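Side-chain contacts in separin (Saccharomyces cerevisiae, PDB 5U1T), which cleaves the MCD1/SCC1 subunit of cohesin as a caspase-like cysteine protease at anaphase onset, and is held inactive by securin for most of the cell cycle: residues C325-W330 / A368-E373; E1286-E1291 / I1311-D1316; V1200-K1205 / K1213-T1218; S471-F476 / S500-S505. One frame throughout, in Å; residues are numbered along the deposited sequence.

Contact 1 (C325-W330 / A368-E373)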
# COMPACT_ATOMS: atom_id res chain seq x y z
N CYS A 325 -44.94 -44.61 32.78
CA CYS A 325 -45.70 -43.95 33.82
C CYS A 325 -45.55 -42.43 33.73
O CYS A 325 -46.52 -41.69 33.83
CB CYS A 325 -45.26 -44.44 35.19
SG CYS A 325 -45.51 -46.21 35.39
N LEU A 326 -44.31 -41.99 33.52
CA LEU A 326 -44.00 -40.56 33.38
C LEU A 326 -44.85 -39.89 32.30
O LEU A 326 -45.36 -38.78 32.50
CB LEU A 326 -42.52 -40.38 33.07
CG LEU A 326 -41.61 -40.35 34.29
CD1 LEU A 326 -41.61 -41.69 34.98
CD2 LEU A 326 -40.20 -39.95 33.87
N VAL A 327 -45.01 -40.57 31.17
CA VAL A 327 -45.87 -40.10 30.09
C VAL A 327 -47.31 -40.00 30.58
O VAL A 327 -48.01 -39.02 30.30
CB VAL A 327 -45.83 -41.03 28.87
CG1 VAL A 327 -46.80 -40.55 27.82
CG2 VAL A 327 -44.42 -41.13 28.31
N CYS A 328 -47.75 -41.03 31.30
CA CYS A 328 -49.09 -41.08 31.87
C CYS A 328 -49.37 -39.90 32.79
O CYS A 328 -50.41 -39.25 32.70
CB CYS A 328 -49.31 -42.39 32.64
SG CYS A 328 -49.47 -43.89 31.63
N LEU A 329 -48.43 -39.63 33.68
CA LEU A 329 -48.61 -38.57 34.66
C LEU A 329 -48.68 -37.20 34.00
O LEU A 329 -49.58 -36.42 34.30
CB LEU A 329 -47.48 -38.63 35.69
CG LEU A 329 -47.33 -37.62 36.82
CD1 LEU A 329 -48.52 -37.67 37.76
CD2 LEU A 329 -46.03 -37.86 37.57
N TRP A 330 -47.76 -36.92 33.09
CA TRP A 330 -47.68 -35.58 32.53
C TRP A 330 -48.74 -35.33 31.47
O TRP A 330 -49.07 -34.18 31.17
CB TRP A 330 -46.28 -35.32 31.96
CG TRP A 330 -45.33 -35.02 33.05
CD1 TRP A 330 -44.41 -35.87 33.60
CD2 TRP A 330 -45.23 -33.80 33.79
NE1 TRP A 330 -43.73 -35.25 34.61
CE2 TRP A 330 -44.21 -33.97 34.75
CE3 TRP A 330 -45.89 -32.57 33.71
CZ2 TRP A 330 -43.84 -32.96 35.64
CZ3 TRP A 330 -45.51 -31.55 34.60
CH2 TRP A 330 -44.51 -31.76 35.55
N ALA A 368 -37.04 -46.03 23.20
CA ALA A 368 -36.70 -44.88 22.38
C ALA A 368 -37.95 -44.09 22.02
O ALA A 368 -37.99 -42.87 22.17
CB ALA A 368 -35.97 -45.32 21.12
N ALA A 369 -38.97 -44.80 21.55
CA ALA A 369 -40.24 -44.18 21.21
C ALA A 369 -40.90 -43.59 22.44
O ALA A 369 -41.47 -42.50 22.38
CB ALA A 369 -41.16 -45.20 20.56
N LEU A 370 -40.83 -44.31 23.56
CA LEU A 370 -41.39 -43.83 24.83
C LEU A 370 -40.74 -42.51 25.21
O LEU A 370 -41.40 -41.58 25.69
CB LEU A 370 -41.17 -44.86 25.94
CG LEU A 370 -42.30 -45.85 26.22
CD1 LEU A 370 -41.81 -46.97 27.11
CD2 LEU A 370 -43.47 -45.14 26.87
N LEU A 371 -39.44 -42.43 24.98
CA LEU A 371 -38.67 -41.24 25.28
C LEU A 371 -39.14 -40.07 24.43
O LEU A 371 -39.36 -38.99 24.95
CB LEU A 371 -37.18 -41.52 25.08
CG LEU A 371 -36.23 -40.33 25.09
CD1 LEU A 371 -36.51 -39.45 26.27
CD2 LEU A 371 -34.80 -40.81 25.15
N SER A 372 -39.30 -40.30 23.13
CA SER A 372 -39.68 -39.23 22.23
C SER A 372 -41.04 -38.69 22.61
O SER A 372 -41.28 -37.48 22.56
CB SER A 372 -39.71 -39.69 20.78
OG SER A 372 -40.28 -38.67 19.96
N GLU A 373 -41.92 -39.59 22.99
CA GLU A 373 -43.27 -39.21 23.38
C GLU A 373 -43.27 -38.38 24.66
O GLU A 373 -43.94 -37.35 24.73
CB GLU A 373 -44.13 -40.47 23.54
CG GLU A 373 -45.52 -40.21 24.08
CD GLU A 373 -46.33 -41.49 24.21
OE1 GLU A 373 -45.83 -42.54 23.77
OE2 GLU A 373 -47.46 -41.44 24.77
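Val327 of helix 319-336 meets Leu370 and Glu373 of helix 365-384 in a side-to-side packing of two helices from the all-helical N-terminal half of the chain. Val327 is the only residue of C325-W330 that makes the contact. Its two methyls have different partners. CG1, placed anti to the backbone N (chi1 177°), points at the carboxylate end of Glu373 and lies 3.2 Å from Glu373 OE2. Val327 CG1 is also 4.0 Å from Glu373 CG. The glutamate chain is extended beyond CG and crosses the valine at about a right angle, so its aliphatic part and its carboxylate both pass the same methyl. The other branch, Val327 CG2, faces the backbone of the second helix, 4.0 Å from Leu370 O. Val327 CG2 is 4.4 Å from Leu370 CD2, a loose apolar touch. The two helices are next but one in sequence, and helix 342-357 comes between them along the chain. Trp330 of helix 319-336 touches Ile344 and Thr351 on the middle helix and Leu378 on helix 365-384. The valine is buried, while Leu370 and Glu373 are partly exposed. Val327 also packs on Leu374, one residue beyond the glutamate.

Contact 2 (E1286-E1291 / I1311-D1316)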
# COMPACT_ATOMS: atom_id res chain seq x y z
N GLU A 1286 50.27 39.37 -6.96
CA GLU A 1286 50.89 38.17 -6.39
C GLU A 1286 52.04 37.61 -7.23
O GLU A 1286 52.06 37.76 -8.45
CB GLU A 1286 49.82 37.10 -6.19
CG GLU A 1286 49.08 37.20 -4.88
CD GLU A 1286 49.65 36.25 -3.84
OE1 GLU A 1286 49.92 35.06 -4.19
OE2 GLU A 1286 49.82 36.67 -2.68
N ASP A 1287 52.99 36.94 -6.58
CA ASP A 1287 54.18 36.46 -7.27
C ASP A 1287 53.86 35.48 -8.39
O ASP A 1287 54.50 35.52 -9.45
CB ASP A 1287 55.14 35.78 -6.31
CG ASP A 1287 55.96 36.75 -5.51
OD1 ASP A 1287 55.86 37.97 -5.77
OD2 ASP A 1287 56.70 36.31 -4.62
N TRP A 1288 52.88 34.60 -8.18
CA TRP A 1288 52.64 33.53 -9.13
C TRP A 1288 52.12 34.10 -10.43
O TRP A 1288 52.24 33.46 -11.47
CB TRP A 1288 51.68 32.48 -8.58
CG TRP A 1288 50.27 32.96 -8.39
CD1 TRP A 1288 49.75 33.49 -7.26
CD2 TRP A 1288 49.21 32.96 -9.37
NE1 TRP A 1288 48.43 33.81 -7.45
CE2 TRP A 1288 48.07 33.50 -8.74
CE3 TRP A 1288 49.11 32.55 -10.70
CZ2 TRP A 1288 46.84 33.65 -9.39
CZ3 TRP A 1288 47.88 32.70 -11.36
CH2 TRP A 1288 46.76 33.24 -10.70
N VAL A 1289 51.55 35.30 -10.38
CA VAL A 1289 51.09 35.98 -11.59
C VAL A 1289 52.27 36.52 -12.37
O VAL A 1289 52.34 36.40 -13.60
CB VAL A 1289 50.12 37.13 -11.26
CG1 VAL A 1289 49.74 37.91 -12.52
CG2 VAL A 1289 48.88 36.59 -10.53
N ILE A 1290 53.20 37.13 -11.64
CA ILE A 1290 54.46 37.61 -12.19
C ILE A 1290 55.22 36.44 -12.79
O ILE A 1290 55.75 36.56 -13.89
CB ILE A 1290 55.31 38.33 -11.12
CG1 ILE A 1290 54.47 39.43 -10.46
CG2 ILE A 1290 56.58 38.92 -11.72
CD1 ILE A 1290 55.18 40.12 -9.29
N GLU A 1291 55.25 35.31 -12.09
CA GLU A 1291 55.99 34.12 -12.54
C GLU A 1291 55.51 33.63 -13.90
O GLU A 1291 56.25 33.00 -14.63
CB GLU A 1291 55.88 32.97 -11.54
CG GLU A 1291 56.71 33.17 -10.29
CD GLU A 1291 56.39 32.16 -9.21
OE1 GLU A 1291 56.86 32.33 -8.05
OE2 GLU A 1291 55.68 31.18 -9.53
N ILE A 1311 49.16 40.40 -20.15
CA ILE A 1311 49.06 41.82 -19.84
C ILE A 1311 47.62 42.11 -19.43
O ILE A 1311 47.36 42.68 -18.37
CB ILE A 1311 49.46 42.74 -21.04
CG1 ILE A 1311 50.75 42.27 -21.71
CG2 ILE A 1311 49.57 44.17 -20.63
CD1 ILE A 1311 51.96 42.73 -21.09
N TYR A 1312 46.70 41.69 -20.28
CA TYR A 1312 45.27 41.84 -20.04
C TYR A 1312 44.87 41.34 -18.67
O TYR A 1312 44.08 41.98 -17.96
CB TYR A 1312 44.48 41.10 -21.10
CG TYR A 1312 44.57 41.72 -22.46
CD1 TYR A 1312 45.08 43.01 -22.62
CD2 TYR A 1312 44.14 41.03 -23.59
CE1 TYR A 1312 45.16 43.58 -23.86
CE2 TYR A 1312 44.21 41.59 -24.85
CZ TYR A 1312 44.72 42.87 -24.99
OH TYR A 1312 44.79 43.43 -26.26
N PHE A 1313 45.42 40.19 -18.31
CA PHE A 1313 45.15 39.58 -17.04
C PHE A 1313 45.61 40.50 -15.91
O PHE A 1313 44.86 40.76 -14.97
CB PHE A 1313 45.83 38.22 -16.95
CG PHE A 1313 45.58 37.51 -15.66
CD1 PHE A 1313 44.28 37.20 -15.28
CD2 PHE A 1313 46.63 37.16 -14.84
CE1 PHE A 1313 44.02 36.56 -14.08
CE2 PHE A 1313 46.39 36.51 -13.64
CZ PHE A 1313 45.08 36.22 -13.25
N VAL A 1314 46.84 41.00 -16.03
CA VAL A 1314 47.40 41.85 -14.99
C VAL A 1314 46.67 43.21 -14.93
O VAL A 1314 46.30 43.68 -13.85
CB VAL A 1314 48.92 42.04 -15.19
CG1 VAL A 1314 49.51 42.85 -14.06
CG2 VAL A 1314 49.59 40.68 -15.25
N LEU A 1315 46.45 43.82 -16.09
CA LEU A 1315 45.65 45.03 -16.15
C LEU A 1315 44.29 44.82 -15.49
O LEU A 1315 43.79 45.68 -14.77
CB LEU A 1315 45.47 45.48 -17.60
CG LEU A 1315 46.72 45.87 -18.37
CD1 LEU A 1315 46.37 46.49 -19.70
CD2 LEU A 1315 47.56 46.81 -17.55
N ASP A 1316 43.69 43.65 -15.74
CA ASP A 1316 42.41 43.34 -15.13
C ASP A 1316 42.53 43.28 -13.61
O ASP A 1316 41.70 43.84 -12.92
CB ASP A 1316 41.85 42.03 -15.68
CG ASP A 1316 41.08 42.22 -16.97
OD1 ASP A 1316 40.82 43.37 -17.37
OD2 ASP A 1316 40.70 41.21 -17.58
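Helices 1287-1291 and 1311-1316 run nearly antiparallel, at 158° between their directions, with axes 11.1 Å apart and Val1289 and Val1314 as the nearest residues by CA. They belong to helices that follow each other in the chain, and form an antiparallel helical hairpin with an apolar seam, within the peptidase C50 region. That separation is filled by side chains, and all four that touch are buried and apolar at their meeting points. Val1289 is the centre. Its CG1, anti to the backbone N (chi1 175°), projects from the helix and touches two residues. Val1289 CG1 lies 3.8 Å from Phe1313 CE2 and 3.9 Å from Val1314 CG2. The other methyl, Val1289 CG2, is 4.0 Å from the same Phe1313 CE2, so both branches of the valine bear on one corner of the ring. The two valines slide past each other in opposite directions. Phe1313 CG also stands anti to its own N (chi1 -179°), which sends the ring across the gap to Val1289. Beyond it, Trp1288 CH2 comes within 4.3 Å of Phe1313 CZ. The indole is backed by its sequence neighbour: Val1289 CG2 sits 3.6 Å above the ring plane, over its centre. Glu1286 OE1 lies in the indole plane at its edge. Trp1288 NE1 is hydrogen-bonded to Pro963 O, which fixes the polar side of the indole. Around the pair, Trp1288 also packs on Arg1157 and Thr1159 of strand 1157-1163. Ile1290 lies on Phe1258 of helix 1252-1269, and Ile1311 on Leu1335 of helix 1332-1347.

Contact 3 (V1200-K1205 / K1213-T1218)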
# COMPACT_ATOMS: atom_id res chain seq x y z
N VAL A 1200 32.19 -4.72 -34.83
CA VAL A 1200 32.27 -5.88 -35.72
C VAL A 1200 31.09 -5.98 -36.69
O VAL A 1200 31.25 -6.52 -37.79
CB VAL A 1200 32.37 -7.20 -34.92
CG1 VAL A 1200 33.67 -7.24 -34.14
CG2 VAL A 1200 31.18 -7.36 -33.98
N GLU A 1201 29.93 -5.45 -36.30
CA GLU A 1201 28.80 -5.33 -37.21
C GLU A 1201 29.23 -4.62 -38.49
O GLU A 1201 28.98 -5.11 -39.60
CB GLU A 1201 27.64 -4.57 -36.57
CG GLU A 1201 26.49 -5.47 -36.08
CD GLU A 1201 25.19 -4.70 -35.86
OE1 GLU A 1201 25.07 -3.57 -36.40
OE2 GLU A 1201 24.29 -5.21 -35.14
N VAL A 1202 29.90 -3.48 -38.34
CA VAL A 1202 30.34 -2.67 -39.47
C VAL A 1202 31.53 -3.25 -40.23
O VAL A 1202 31.49 -3.39 -41.46
CB VAL A 1202 30.71 -1.25 -39.01
CG1 VAL A 1202 31.33 -0.46 -40.17
CG2 VAL A 1202 29.50 -0.53 -38.44
N THR A 1203 32.60 -3.58 -39.51
CA THR A 1203 33.83 -4.04 -40.16
C THR A 1203 33.60 -5.36 -40.88
O THR A 1203 34.22 -5.61 -41.91
CB THR A 1203 35.00 -4.18 -39.16
OG1 THR A 1203 34.56 -4.89 -38.00
CG2 THR A 1203 35.52 -2.81 -38.74
N ASN A 1204 32.66 -6.14 -40.39
CA ASN A 1204 32.35 -7.43 -40.98
C ASN A 1204 31.74 -7.31 -42.35
O ASN A 1204 31.84 -8.20 -43.15
CB ASN A 1204 31.33 -8.16 -40.11
CG ASN A 1204 31.95 -9.21 -39.23
OD1 ASN A 1204 33.12 -9.53 -39.35
ND2 ASN A 1204 31.15 -9.75 -38.34
N LYS A 1205 31.10 -6.19 -42.61
CA LYS A 1205 30.41 -5.98 -43.87
C LYS A 1205 31.34 -5.34 -44.89
O LYS A 1205 30.95 -5.08 -46.03
CB LYS A 1205 29.17 -5.12 -43.66
CG LYS A 1205 28.13 -5.79 -42.75
CD LYS A 1205 26.96 -4.87 -42.40
CE LYS A 1205 26.52 -4.02 -43.59
NZ LYS A 1205 26.23 -4.82 -44.84
N LYS A 1213 38.48 1.58 -48.51
CA LYS A 1213 38.95 2.95 -48.60
C LYS A 1213 37.97 3.91 -47.95
O LYS A 1213 38.38 4.95 -47.42
CB LYS A 1213 39.22 3.33 -50.07
CG LYS A 1213 40.43 2.61 -50.69
CD LYS A 1213 40.92 3.25 -51.98
CE LYS A 1213 42.43 2.98 -52.16
NZ LYS A 1213 43.09 3.64 -53.36
N SER A 1214 36.69 3.57 -47.95
CA SER A 1214 35.70 4.44 -47.32
C SER A 1214 35.84 4.46 -45.81
O SER A 1214 35.82 5.52 -45.19
CB SER A 1214 34.28 4.02 -47.70
OG SER A 1214 33.91 4.57 -48.95
N TRP A 1215 36.00 3.29 -45.22
CA TRP A 1215 36.19 3.17 -43.77
C TRP A 1215 37.45 3.95 -43.35
O TRP A 1215 37.52 4.49 -42.26
CB TRP A 1215 36.28 1.68 -43.40
CG TRP A 1215 36.43 1.33 -41.95
CD1 TRP A 1215 35.43 1.05 -41.07
CD2 TRP A 1215 37.66 1.16 -41.22
NE1 TRP A 1215 35.95 0.75 -39.83
CE2 TRP A 1215 37.31 0.81 -39.90
CE3 TRP A 1215 39.01 1.28 -41.55
CZ2 TRP A 1215 38.28 0.57 -38.91
CZ3 TRP A 1215 39.97 1.06 -40.57
CH2 TRP A 1215 39.60 0.70 -39.26
N TRP A 1216 38.43 4.02 -44.25
CA TRP A 1216 39.69 4.69 -43.94
C TRP A 1216 39.57 6.20 -44.14
O TRP A 1216 40.19 7.00 -43.42
CB TRP A 1216 40.82 4.13 -44.80
CG TRP A 1216 41.50 2.93 -44.21
CD1 TRP A 1216 41.56 1.69 -44.75
CD2 TRP A 1216 42.23 2.87 -42.97
NE1 TRP A 1216 42.28 0.85 -43.93
CE2 TRP A 1216 42.70 1.55 -42.83
CE3 TRP A 1216 42.52 3.80 -41.97
CZ2 TRP A 1216 43.45 1.14 -41.73
CZ3 TRP A 1216 43.26 3.39 -40.88
CH2 TRP A 1216 43.72 2.07 -40.77
N THR A 1217 38.79 6.58 -45.14
CA THR A 1217 38.49 7.98 -45.34
C THR A 1217 37.80 8.53 -44.12
O THR A 1217 38.17 9.59 -43.61
CB THR A 1217 37.61 8.20 -46.56
OG1 THR A 1217 38.39 7.96 -47.74
CG2 THR A 1217 37.08 9.61 -46.58
N THR A 1218 36.80 7.78 -43.65
CA THR A 1218 35.98 8.19 -42.52
C THR A 1218 36.79 8.31 -41.22
O THR A 1218 36.60 9.27 -40.48
CB THR A 1218 34.79 7.20 -42.29
OG1 THR A 1218 33.81 7.38 -43.32
CG2 THR A 1218 34.14 7.42 -40.93
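Thr1203 and Trp1215 carry this contact, which joins the short helix 1200-1203 to the long helix 1209-1237. The threonine hydroxyl sits between the backbone N and the carbonyl carbon (chi1 47°), and its methyl takes the place anti to the carbonyl carbon. That methyl, CG2, lies 3.7 Å from Trp1215 NE1. The tryptophan leaves its helix with CG anti to the backbone N (chi1 -178°), extending the indole to the short helix. Val1202 CG1 comes to the indole edge, near its plane, 4.5 Å from CD1 of Trp1215. The indole N-H has its own polar partner: NE1 is hydrogen-bonded to Thr1197 O at the end of helix 1180-1198. The benzo side meets Trp1216, where Trp1215 CZ3 lies 3.5 Å above the ring plane, over the centre. One indole therefore sets its edge on the face of the next. Further along, Thr1217 OG1 bonds back to Lys1213 O at 3.0 Å. It approaches from the face opposite to Thr1217 N, so the carbonyl has two donors. A second protein chain, probably securin, lays apolar side chains on Thr1203 and Trp1215. The contact belongs to the peptidase C50 region. The Thr1203 side chain is about 10 Å from that of Cys1497, the probable catalytic cysteine, in keeping with a place beside the active site.

Contact 4 (S471-F476 / S500-S505)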
# COMPACT_ATOMS: atom_id res chain seq x y z
N SER A 471 -30.70 -4.84 7.21
CA SER A 471 -29.71 -5.19 8.23
C SER A 471 -29.97 -6.55 8.86
O SER A 471 -29.04 -7.34 9.01
CB SER A 471 -29.64 -4.11 9.33
OG SER A 471 -30.91 -3.60 9.68
N PHE A 472 -31.21 -6.86 9.16
CA PHE A 472 -31.49 -8.15 9.76
C PHE A 472 -31.25 -9.33 8.84
O PHE A 472 -30.71 -10.32 9.25
CB PHE A 472 -32.90 -8.23 10.32
CG PHE A 472 -33.24 -9.58 10.83
CD1 PHE A 472 -32.81 -9.98 12.06
CD2 PHE A 472 -33.91 -10.47 10.04
CE1 PHE A 472 -33.08 -11.24 12.52
CE2 PHE A 472 -34.17 -11.73 10.49
CZ PHE A 472 -33.76 -12.12 11.73
N VAL A 473 -31.65 -9.21 7.60
CA VAL A 473 -31.50 -10.31 6.67
C VAL A 473 -30.07 -10.56 6.27
O VAL A 473 -29.72 -11.65 5.92
CB VAL A 473 -32.41 -10.15 5.45
CG1 VAL A 473 -32.16 -8.84 4.77
CG2 VAL A 473 -32.19 -11.27 4.49
N PHE A 474 -29.25 -9.54 6.31
CA PHE A 474 -27.86 -9.70 6.00
C PHE A 474 -27.18 -10.37 7.16
O PHE A 474 -26.40 -11.27 7.01
CB PHE A 474 -27.23 -8.35 5.74
CG PHE A 474 -26.75 -8.20 4.37
CD1 PHE A 474 -25.56 -8.74 3.99
CD2 PHE A 474 -27.51 -7.57 3.45
CE1 PHE A 474 -25.12 -8.63 2.71
CE2 PHE A 474 -27.08 -7.45 2.16
CZ PHE A 474 -25.88 -7.98 1.79
N ASP A 475 -27.51 -9.90 8.34
CA ASP A 475 -27.00 -10.40 9.58
C ASP A 475 -27.33 -11.88 9.72
O ASP A 475 -26.49 -12.65 10.11
CB ASP A 475 -27.66 -9.60 10.67
CG ASP A 475 -27.11 -9.88 12.00
OD1 ASP A 475 -26.00 -10.37 12.09
OD2 ASP A 475 -27.79 -9.58 12.98
N PHE A 476 -28.56 -12.26 9.40
CA PHE A 476 -28.98 -13.63 9.49
C PHE A 476 -28.32 -14.51 8.46
O PHE A 476 -27.93 -15.61 8.75
CB PHE A 476 -30.49 -13.73 9.31
CG PHE A 476 -30.99 -15.13 9.24
CD1 PHE A 476 -31.00 -15.81 8.06
CD2 PHE A 476 -31.44 -15.77 10.35
CE1 PHE A 476 -31.43 -17.09 7.99
CE2 PHE A 476 -31.88 -17.06 10.29
CZ PHE A 476 -31.87 -17.72 9.11
N SER A 500 -36.53 -17.20 0.69
CA SER A 500 -36.72 -16.09 -0.22
C SER A 500 -35.62 -15.93 -1.25
O SER A 500 -34.56 -16.55 -1.18
CB SER A 500 -36.80 -14.79 0.56
OG SER A 500 -35.57 -14.57 1.21
N GLU A 501 -35.91 -15.07 -2.21
CA GLU A 501 -34.97 -14.62 -3.20
C GLU A 501 -33.83 -13.89 -2.51
O GLU A 501 -32.66 -14.12 -2.79
CB GLU A 501 -35.67 -13.69 -4.18
CG GLU A 501 -34.79 -13.17 -5.24
CD GLU A 501 -35.53 -12.28 -6.20
OE1 GLU A 501 -35.62 -11.06 -5.95
OE2 GLU A 501 -36.02 -12.82 -7.21
N ILE A 502 -34.19 -12.99 -1.60
CA ILE A 502 -33.22 -12.19 -0.88
C ILE A 502 -32.24 -13.08 -0.07
O ILE A 502 -31.01 -12.89 -0.14
CB ILE A 502 -33.95 -11.19 0.02
CG1 ILE A 502 -35.04 -10.49 -0.80
CG2 ILE A 502 -32.97 -10.19 0.61
CD1 ILE A 502 -35.50 -9.15 -0.26
N MET A 503 -32.78 -14.04 0.66
CA MET A 503 -31.94 -14.96 1.42
C MET A 503 -30.96 -15.71 0.53
O MET A 503 -29.80 -15.90 0.92
CB MET A 503 -32.80 -15.97 2.18
CG MET A 503 -33.54 -15.38 3.35
SD MET A 503 -34.66 -16.58 4.09
CE MET A 503 -33.52 -17.77 4.83
N LEU A 504 -31.43 -16.17 -0.64
CA LEU A 504 -30.56 -16.91 -1.55
C LEU A 504 -29.44 -15.99 -2.11
O LEU A 504 -28.29 -16.42 -2.30
CB LEU A 504 -31.37 -17.53 -2.68
CG LEU A 504 -32.24 -18.74 -2.30
CD1 LEU A 504 -33.18 -19.09 -3.44
CD2 LEU A 504 -31.42 -19.95 -1.92
N SER A 505 -29.78 -14.72 -2.35
CA SER A 505 -28.86 -13.76 -2.92
C SER A 505 -27.68 -13.42 -1.98
O SER A 505 -26.52 -13.49 -2.37
CB SER A 505 -29.61 -12.48 -3.28
OG SER A 505 -28.78 -11.63 -4.05
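The Phe476 ring meets Met503 at its CE1 corner, 3.8 Å from the methyl CE of Met503, which approaches obliquely. A second ring in the same helix, Phe472, has one face covered by Phe476 CB, 4.3 Å above the plane and shifted to the rim. The Phe476 methylene thus covers part of one Phe472 face, while the Phe476 ring turns to the second helix. Met503 is bent at its last torsion (chi3 69°), and this turn carries CE to the ring. The other half of the contact is aliphatic. Val473 CG2 and Ile502 CG2 lie 4.1 Å apart, and their side chains cross at about a right angle. The same valine methyl is 4.5 Å from Met503 CG, linking the two halves. The helix axes come within 9.9 Å at an angle of 48°, and Val473 and Met503 have the nearest CA atoms, 7.0 Å apart. Ser500 is the N-cap of the second helix: its OG accepts from Met503 N at 2.9 Å, a fairly straight bond of 164°, so the residue that touches Phe476 also closes the first turn. Ser500 OG is bonded to His66 NE2 as well. Among the neighbours, Phe476 packs on Ile435 of helix 431-444 and Val473 on Met464 in a loop. Phe474 meets the ring of Phe603 and also touches Ile528 and Leu532 of helix 523-533, whose Ser525 bonds to Glu501 and Ser505.

How the contacts relate
The four contacts are separate and follow one another along the chain in the order 1, 4, 3, 2. Contacts 1 and 4 lie on the same side of the chain's centre, in the helical part, with centres about 40 Å apart. Contacts 2 and 3 are on the opposite side from them, both within the peptidase C50 range, yet their centres are still about 51 Å apart and their nearest atoms about 37 Å. The widest gap is from contact 1 to contact 2, about 130 Å between centres. Contact 3 alone lies near the probable catalytic Cys1497, about 10 Å from the Thr1203 side chain, and is touched by the second protein chain. The other three pack helices elsewhere.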